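Local coordinates for sister chromatid cohesion protein (Chaetomium thermophilum, PDB 5T8V) that probably loads the cohesin ring onto chromatin as the HEAT-repeat cohesin loader Scc2, here represented by its C-terminal part, at residues V1315-V1320 against R1363-L1367; V1253-F1258 against L1304-T1308. All blocks are in the same frame, centred on the assembly; numbering follows the deposited sequence.

Contact 1 of 2, residues V1315-V1320 against R1363-L1367; sequences VIESEV and RLRQL
I1316 and E1319, in the last turn of helix 1291-1319, meet L1367, in the first turn of helix 1364-1387, and R1363 beside it in a helix-to-helix contact, apolar within and charged at its edge, near the C-terminal tip of the HEAT-repeat chain. The segments run antiparallel, I1316 facing L1367 and V1320 facing L1364. L1367 carries most of the apolar contact: with its CG beside the backbone N (chi1 -59°), it sends CD1 to 3.8 Å from I1316 CG1, while its CD2 reaches V1315 CG2 at 4.2 Å. The I1316 and L1367 side chains lie alongside with their ends pointing opposite ways, and V1320 CG2 brushes L1367 CD1. Replacing I1316 by an alanine would probably open a gap beside L1367 and deprive V1450 of helix 1439-1452 of one of its neighbours. Beside this patch the extended R1363 chain lies roughly perpendicular to the E1319 side chain, and a salt bridge joins R1363 NE to E1319 OE1, with the two flat groups turned 75° apart; its modelled length is doubtfully short. I1260 touches both R1363 and L1367. Opposite charges thus border a buried leucine, and solvent would probably weaken the ion pair at this exposed margin.

Contact 2 of 2, residues V1253-F1258 against L1304-T1308; sequences VSQIDF and LVAST
D1257 and L1304 bring the backbones closest, their CA atoms 7.2 Å apart, where the chain leaving helix 1243-1254 turns into an extended D1257-F1258 link beside the middle of helix 1291-1319, in the all-helical C-terminal part of this HEAT-repeat protein. L1304 and T1308, one turn apart on that helix, both point at this link. The two methyls of L1304 divide the work: CD2 lies 3.9 Å from V1253 CG1 and also near I1256 CB, whereas CD1 lies against the D1257 carboxylate. With CG anti to the backbone N (chi1 166°), L1304 extends its branches across to the other segment. T1308 also splits its branches. Its OG1 donates a hydrogen bond to D1257 OD1 at 3.1 Å, arriving on the syn side, 30° out of the carboxylate plane; its CG2 sits over one face of the F1258 ring, nearest CZ. D1257 OD1 takes a second bond, 2.9 Å long, from F1258 N, which comes to the anti side and from the opposite face of the plane. Behind the link, I1256 packs on helices 1271-1284 and 1364-1387, and H1272 NE2 bonds to I1256 O. One carboxylate oxygen therefore ties the backbone of its own link to a helix hydroxyl, which probably fixes the carboxylate's rotation, while leucine and threonine methyls fill in around this polar join with apolar contacts.

Along the chain, helix 1243-1254 comes first, and segment 1253-1258 carries the chain out of its end; helix 1271-1284 follows, then helix 1291-1319 returns and closes contact 2 through 1304-1308. Only afterwards does contact 1 open, at the end of that same helix, closing on helix 1364-1387 across a connection whose residues 1321-1362 are not modelled. The two loops are therefore in series, neither nested nor crossed. Contacts 1 and 2 have centres about 18 Å apart and do not touch. Helix 1291-1319 is the shared element: its middle meets the end of helix 1243-1254 and the turn after it, its end the following helix. Helix 1364-1387 also reaches contact 2, through I1373, L1374 and I1377.

Contact 1 of 2, residues V1315-V1320 against R1363-L1367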
ATOM      1  N   VAL A1315     -35.888 -49.171  12.286  1.00 88.70           N
ATOM      2  CA  VAL A1315     -35.835 -50.417  11.530  1.00 89.35           C
ATOM      3  C   VAL A1315     -34.413 -50.950  11.433  1.00 90.53           C
ATOM      4  O   VAL A1315     -34.216 -52.142  11.182  1.00 92.33           O
ATOM      5  CB  VAL A1315     -36.445 -50.231  10.124  1.00 89.54           C
ATOM      6  CG1 VAL A1315     -37.878 -49.714  10.223  1.00 88.93           C
ATOM      7  CG2 VAL A1315     -35.586 -49.301   9.274  1.00 88.88           C
ATOM      8  N   ILE A1316     -33.408 -50.090  11.615  1.00 74.89           N
ATOM      9  CA  ILE A1316     -32.027 -50.562  11.660  1.00 76.68           C
ATOM     10  C   ILE A1316     -31.775 -51.323  12.954  1.00 75.01           C
ATOM     11  O   ILE A1316     -31.224 -52.430  12.945  1.00 77.13           O
ATOM     12  CB  ILE A1316     -31.047 -49.383  11.498  1.00 77.40           C
ATOM     13  CG1 ILE A1316     -30.993 -48.948  10.030  1.00 79.84           C
ATOM     14  CG2 ILE A1316     -29.643 -49.760  11.999  1.00 79.64           C
ATOM     15  CD1 ILE A1316     -30.143 -47.719   9.770  1.00 80.15           C
ATOM     16  N   GLU A1317     -32.170 -50.737  14.087  1.00 89.00           N
ATOM     17  CA  GLU A1317     -32.035 -51.438  15.360  1.00 86.53           C
ATOM     18  C   GLU A1317     -32.701 -52.804  15.299  1.00 88.72           C
ATOM     19  O   GLU A1317     -32.152 -53.792  15.799  1.00 90.80           O
ATOM     20  CB  GLU A1317     -32.634 -50.608  16.495  1.00 82.01           C
ATOM     21  CG  GLU A1317     -31.834 -49.369  16.857  1.00 79.48           C
ATOM     22  CD  GLU A1317     -32.356 -48.685  18.106  1.00 77.08           C
ATOM     23  OE1 GLU A1317     -31.741 -47.692  18.549  1.00 75.93           O
ATOM     24  OE2 GLU A1317     -33.384 -49.141  18.650  1.00 77.08           O
ATOM     25  N   SER A1318     -33.882 -52.886  14.683  1.00 88.55           N
ATOM     26  CA  SER A1318     -34.542 -54.186  14.591  1.00 90.69           C
ATOM     27  C   SER A1318     -33.817 -55.113  13.619  1.00 93.80           C
ATOM     28  O   SER A1318     -33.268 -56.142  14.028  1.00 95.47           O
ATOM     29  CB  SER A1318     -36.003 -54.027  14.169  1.00 90.87           C
ATOM     30  OG  SER A1318     -36.656 -55.285  14.145  1.00 93.04           O
ATOM     31  N   GLU A1319     -33.805 -54.756  12.333  1.00101.12           N
ATOM     32  CA  GLU A1319     -33.283 -55.658  11.308  1.00105.34           C
ATOM     33  C   GLU A1319     -31.807 -55.970  11.535  1.00106.27           C
ATOM     34  O   GLU A1319     -31.395 -57.135  11.486  1.00109.38           O
ATOM     35  CB  GLU A1319     -33.503 -55.048   9.923  1.00106.54           C
ATOM     36  CG  GLU A1319     -34.937 -55.174   9.427  1.00106.99           C
ATOM     37  CD  GLU A1319     -35.189 -54.407   8.146  1.00108.96           C
ATOM     38  OE1 GLU A1319     -34.209 -53.947   7.524  1.00110.46           O
ATOM     39  OE2 GLU A1319     -36.368 -54.264   7.761  1.00108.26           O
ATOM     40  N   VAL A1320     -30.994 -54.946  11.777  1.00 77.47           N
ATOM     41  CA  VAL A1320     -29.565 -55.154  11.986  1.00 86.07           C
ATOM     42  C   VAL A1320     -29.328 -55.715  13.384  1.00 87.40           C
ATOM     43  O   VAL A1320     -28.752 -55.050  14.244  1.00 72.85           O
ATOM     44  CB  VAL A1320     -28.767 -53.850  11.777  1.00 89.74           C
ATOM     45  CG1 VAL A1320     -27.266 -54.126  11.820  1.00 95.21           C
ATOM     46  CG2 VAL A1320     -29.147 -53.195  10.454  1.00 91.53           C
ATOM     47  N   ARG A1363     -30.157 -56.390   1.935  1.00132.98           N
ATOM     48  CA  ARG A1363     -30.846 -55.185   2.379  1.00126.29           C
ATOM     49  C   ARG A1363     -29.896 -54.251   3.120  1.00128.49           C
ATOM     50  O   ARG A1363     -30.100 -53.039   3.144  1.00122.94           O
ATOM     51  CB  ARG A1363     -32.029 -55.541   3.280  1.00118.97           C
ATOM     52  CG  ARG A1363     -32.807 -54.333   3.782  1.00109.80           C
ATOM     53  CD  ARG A1363     -33.967 -54.742   4.670  1.00103.35           C
ATOM     54  NE  ARG A1363     -34.732 -53.584   5.130  1.00 96.10           N
ATOM     55  CZ  ARG A1363     -35.705 -52.997   4.437  1.00 92.95           C
ATOM     56  NH1 ARG A1363     -36.047 -53.452   3.239  1.00 94.65           N
ATOM     57  NH2 ARG A1363     -36.339 -51.947   4.944  1.00 89.41           N
ATOM     58  N   LEU A1364     -28.864 -54.833   3.736  1.00107.33           N
ATOM     59  CA  LEU A1364     -27.893 -54.055   4.499  1.00111.78           C
ATOM     60  C   LEU A1364     -27.468 -52.794   3.751  1.00109.03           C
ATOM     61  O   LEU A1364     -27.455 -51.693   4.315  1.00101.48           O
ATOM     62  CB  LEU A1364     -26.682 -54.938   4.816  1.00122.64           C
ATOM     63  CG  LEU A1364     -25.505 -54.296   5.551  1.00127.37           C
ATOM     64  CD1 LEU A1364     -24.859 -55.304   6.487  1.00132.07           C
ATOM     65  CD2 LEU A1364     -24.476 -53.767   4.567  1.00132.84           C
ATOM     66  N   ARG A1365     -27.122 -52.940   2.470  1.00160.70           N
ATOM     67  CA  ARG A1365     -26.725 -51.784   1.674  1.00154.66           C
ATOM     68  C   ARG A1365     -27.865 -50.787   1.526  1.00144.90           C
ATOM     69  O   ARG A1365     -27.623 -49.594   1.312  1.00138.78           O
ATOM     70  CB  ARG A1365     -26.241 -52.237   0.300  1.00158.83           C
ATOM     71  CG  ARG A1365     -24.939 -53.020   0.326  1.00163.74           C
ATOM     72  CD  ARG A1365     -24.598 -53.557  -1.051  1.00168.59           C
ATOM     73  NE  ARG A1365     -25.644 -54.439  -1.561  1.00169.78           N
ATOM     74  CZ  ARG A1365     -25.663 -54.954  -2.785  1.00173.43           C
ATOM     75  NH1 ARG A1365     -24.691 -54.677  -3.644  1.00176.20           N
ATOM     76  NH2 ARG A1365     -26.660 -55.746  -3.154  1.00174.36           N
ATOM     77  N   GLN A1366     -29.112 -51.252   1.618  1.00104.23           N
ATOM     78  CA  GLN A1366     -30.247 -50.341   1.531  1.00 96.68           C
ATOM     79  C   GLN A1366     -30.272 -49.385   2.717  1.00 86.58           C
ATOM     80  O   GLN A1366     -30.477 -48.177   2.546  1.00 84.28           O
ATOM     81  CB  GLN A1366     -31.548 -51.142   1.454  1.00100.54           C
ATOM     82  CG  GLN A1366     -32.764 -50.339   1.038  1.00100.53           C
ATOM     83  CD  GLN A1366     -33.991 -51.211   0.846  1.00101.17           C
ATOM     84  OE1 GLN A1366     -34.245 -52.124   1.631  1.00101.21           O
ATOM     85  NE2 GLN A1366     -34.754 -50.938  -0.206  1.00101.75           N
ATOM     86  N   LEU A1367     -30.049 -49.906   3.927  1.00 95.68           N
ATOM     87  CA  LEU A1367     -30.096 -49.073   5.123  1.00 89.59           C
ATOM     88  C   LEU A1367     -28.800 -48.310   5.349  1.00 86.81           C
ATOM     89  O   LEU A1367     -28.815 -47.263   6.003  1.00 83.89           O
ATOM     90  CB  LEU A1367     -30.417 -49.932   6.344  1.00 90.05           C
ATOM     91  CG  LEU A1367     -31.744 -50.689   6.260  1.00 89.34           C
ATOM     92  CD1 LEU A1367     -31.920 -51.574   7.476  1.00 87.81           C
ATOM     93  CD2 LEU A1367     -32.917 -49.724   6.119  1.00 86.55           C
TER

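Contact 2 of 2, residues V1253-F1258 against L1304-T1308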
ATOM      1  N   VAL A1253     -33.889 -29.046   0.761  1.00 45.86           N
ATOM      2  CA  VAL A1253     -33.980 -30.032   1.833  1.00 46.25           C
ATOM      3  C   VAL A1253     -35.060 -31.056   1.517  1.00 46.68           C
ATOM      4  O   VAL A1253     -34.864 -32.264   1.693  1.00 47.22           O
ATOM      5  CB  VAL A1253     -34.239 -29.331   3.182  1.00 46.67           C
ATOM      6  CG1 VAL A1253     -34.369 -30.354   4.306  1.00 47.05           C
ATOM      7  CG2 VAL A1253     -33.123 -28.342   3.492  1.00 46.74           C
ATOM      8  N   SER A1254     -36.214 -30.591   1.030  1.00 54.77           N
ATOM      9  CA  SER A1254     -37.310 -31.508   0.738  1.00 56.27           C
ATOM     10  C   SER A1254     -36.945 -32.467  -0.386  1.00 56.37           C
ATOM     11  O   SER A1254     -37.470 -33.585  -0.441  1.00 56.70           O
ATOM     12  CB  SER A1254     -38.571 -30.721   0.384  1.00 57.61           C
ATOM     13  OG  SER A1254     -39.012 -29.954   1.493  1.00 58.79           O
ATOM     14  N   GLN A1255     -36.047 -32.058  -1.283  1.00 57.01           N
ATOM     15  CA  GLN A1255     -35.605 -32.947  -2.349  1.00 58.11           C
ATOM     16  C   GLN A1255     -34.691 -34.053  -1.843  1.00 60.71           C
ATOM     17  O   GLN A1255     -34.364 -34.961  -2.615  1.00 61.40           O
ATOM     18  CB  GLN A1255     -34.892 -32.142  -3.438  1.00 56.14           C
ATOM     19  CG  GLN A1255     -35.834 -31.396  -4.375  1.00 55.10           C
ATOM     20  CD  GLN A1255     -36.342 -32.270  -5.506  1.00 54.89           C
ATOM     21  OE1 GLN A1255     -35.564 -32.927  -6.197  1.00 54.53           O
ATOM     22  NE2 GLN A1255     -37.656 -32.283  -5.700  1.00 55.66           N
ATOM     23  N   ILE A1256     -34.278 -34.003  -0.575  1.00 60.22           N
ATOM     24  CA  ILE A1256     -33.411 -35.037  -0.023  1.00 61.97           C
ATOM     25  C   ILE A1256     -34.199 -36.143   0.669  1.00 64.68           C
ATOM     26  O   ILE A1256     -33.652 -37.233   0.888  1.00 65.20           O
ATOM     27  CB  ILE A1256     -32.394 -34.423   0.959  1.00 62.04           C
ATOM     28  CG1 ILE A1256     -31.681 -33.229   0.316  1.00 61.29           C
ATOM     29  CG2 ILE A1256     -31.348 -35.458   1.355  1.00 62.93           C
ATOM     30  CD1 ILE A1256     -30.824 -32.424   1.264  1.00 61.12           C
ATOM     31  N   ASP A1257     -35.465 -35.900   1.009  1.00 73.54           N
ATOM     32  CA  ASP A1257     -36.303 -36.922   1.627  1.00 76.69           C
ATOM     33  C   ASP A1257     -36.313 -38.170   0.754  1.00 80.25           C
ATOM     34  O   ASP A1257     -35.992 -38.098  -0.437  1.00 80.98           O
ATOM     35  CB  ASP A1257     -37.726 -36.400   1.838  1.00 76.85           C
ATOM     36  CG  ASP A1257     -38.376 -36.969   3.083  1.00 78.42           C
ATOM     37  OD1 ASP A1257     -37.909 -38.017   3.576  1.00 79.69           O
ATOM     38  OD2 ASP A1257     -39.360 -36.368   3.566  1.00 79.05           O
ATOM     39  N   PHE A1258     -36.686 -39.314   1.323  1.00 87.20           N
ATOM     40  CA  PHE A1258     -36.581 -40.572   0.600  1.00 90.82           C
ATOM     41  C   PHE A1258     -37.607 -41.562   1.126  1.00 94.00           C
ATOM     42  O   PHE A1258     -38.147 -41.414   2.225  1.00 92.88           O
ATOM     43  CB  PHE A1258     -35.172 -41.163   0.713  1.00 91.65           C
ATOM     44  CG  PHE A1258     -34.684 -41.292   2.124  1.00 92.37           C
ATOM     45  CD1 PHE A1258     -34.073 -40.223   2.759  1.00 91.25           C
ATOM     46  CD2 PHE A1258     -34.831 -42.481   2.818  1.00 94.48           C
ATOM     47  CE1 PHE A1258     -33.622 -40.337   4.058  1.00 91.76           C
ATOM     48  CE2 PHE A1258     -34.381 -42.600   4.117  1.00 94.73           C
ATOM     49  CZ  PHE A1258     -33.775 -41.529   4.737  1.00 93.51           C
ATOM     50  N   LEU A1304     -36.271 -32.758   8.982  1.00 55.73           N
ATOM     51  CA  LEU A1304     -36.204 -33.938   8.125  1.00 56.66           C
ATOM     52  C   LEU A1304     -35.473 -35.080   8.818  1.00 57.92           C
ATOM     53  O   LEU A1304     -35.980 -36.206   8.893  1.00 57.85           O
ATOM     54  CB  LEU A1304     -35.512 -33.585   6.806  1.00 55.25           C
ATOM     55  CG  LEU A1304     -35.071 -34.766   5.935  1.00 54.93           C
ATOM     56  CD1 LEU A1304     -36.246 -35.679   5.604  1.00 55.77           C
ATOM     57  CD2 LEU A1304     -34.404 -34.266   4.664  1.00 53.95           C
ATOM     58  N   VAL A1305     -34.268 -34.809   9.326  1.00 68.80           N
ATOM     59  CA  VAL A1305     -33.476 -35.853   9.969  1.00 70.63           C
ATOM     60  C   VAL A1305     -34.257 -36.489  11.112  1.00 73.79           C
ATOM     61  O   VAL A1305     -34.276 -37.716  11.263  1.00 77.40           O
ATOM     62  CB  VAL A1305     -32.130 -35.273  10.446  1.00 69.02           C
ATOM     63  CG1 VAL A1305     -31.382 -36.264  11.324  1.00 69.74           C
ATOM     64  CG2 VAL A1305     -31.273 -34.880   9.249  1.00 67.79           C
ATOM     65  N   ALA A1306     -34.916 -35.668  11.933  1.00 61.99           N
ATOM     66  CA  ALA A1306     -35.678 -36.193  13.059  1.00 63.93           C
ATOM     67  C   ALA A1306     -36.954 -36.902  12.619  1.00 66.14           C
ATOM     68  O   ALA A1306     -37.500 -37.699  13.390  1.00 67.73           O
ATOM     69  CB  ALA A1306     -36.022 -35.066  14.034  1.00 63.89           C
ATOM     70  N   SER A1307     -37.440 -36.633  11.407  1.00 80.94           N
ATOM     71  CA  SER A1307     -38.650 -37.281  10.913  1.00 83.01           C
ATOM     72  C   SER A1307     -38.357 -38.638  10.279  1.00 86.27           C
ATOM     73  O   SER A1307     -38.943 -39.650  10.676  1.00 83.57           O
ATOM     74  CB  SER A1307     -39.357 -36.367   9.906  1.00 80.81           C
ATOM     75  OG  SER A1307     -39.825 -35.184  10.532  1.00 81.01           O
ATOM     76  N   THR A1308     -37.451 -38.678   9.299  1.00 63.97           N
ATOM     77  CA  THR A1308     -37.171 -39.924   8.591  1.00 68.44           C
ATOM     78  C   THR A1308     -36.151 -40.777   9.338  1.00 69.74           C
ATOM     79  O   THR A1308     -36.277 -42.009   9.381  1.00 72.58           O
ATOM     80  CB  THR A1308     -36.670 -39.621   7.179  1.00 68.95           C
ATOM     81  OG1 THR A1308     -37.564 -38.700   6.541  1.00 68.79           O
ATOM     82  CG2 THR A1308     -36.591 -40.898   6.354  1.00 70.27           C
TER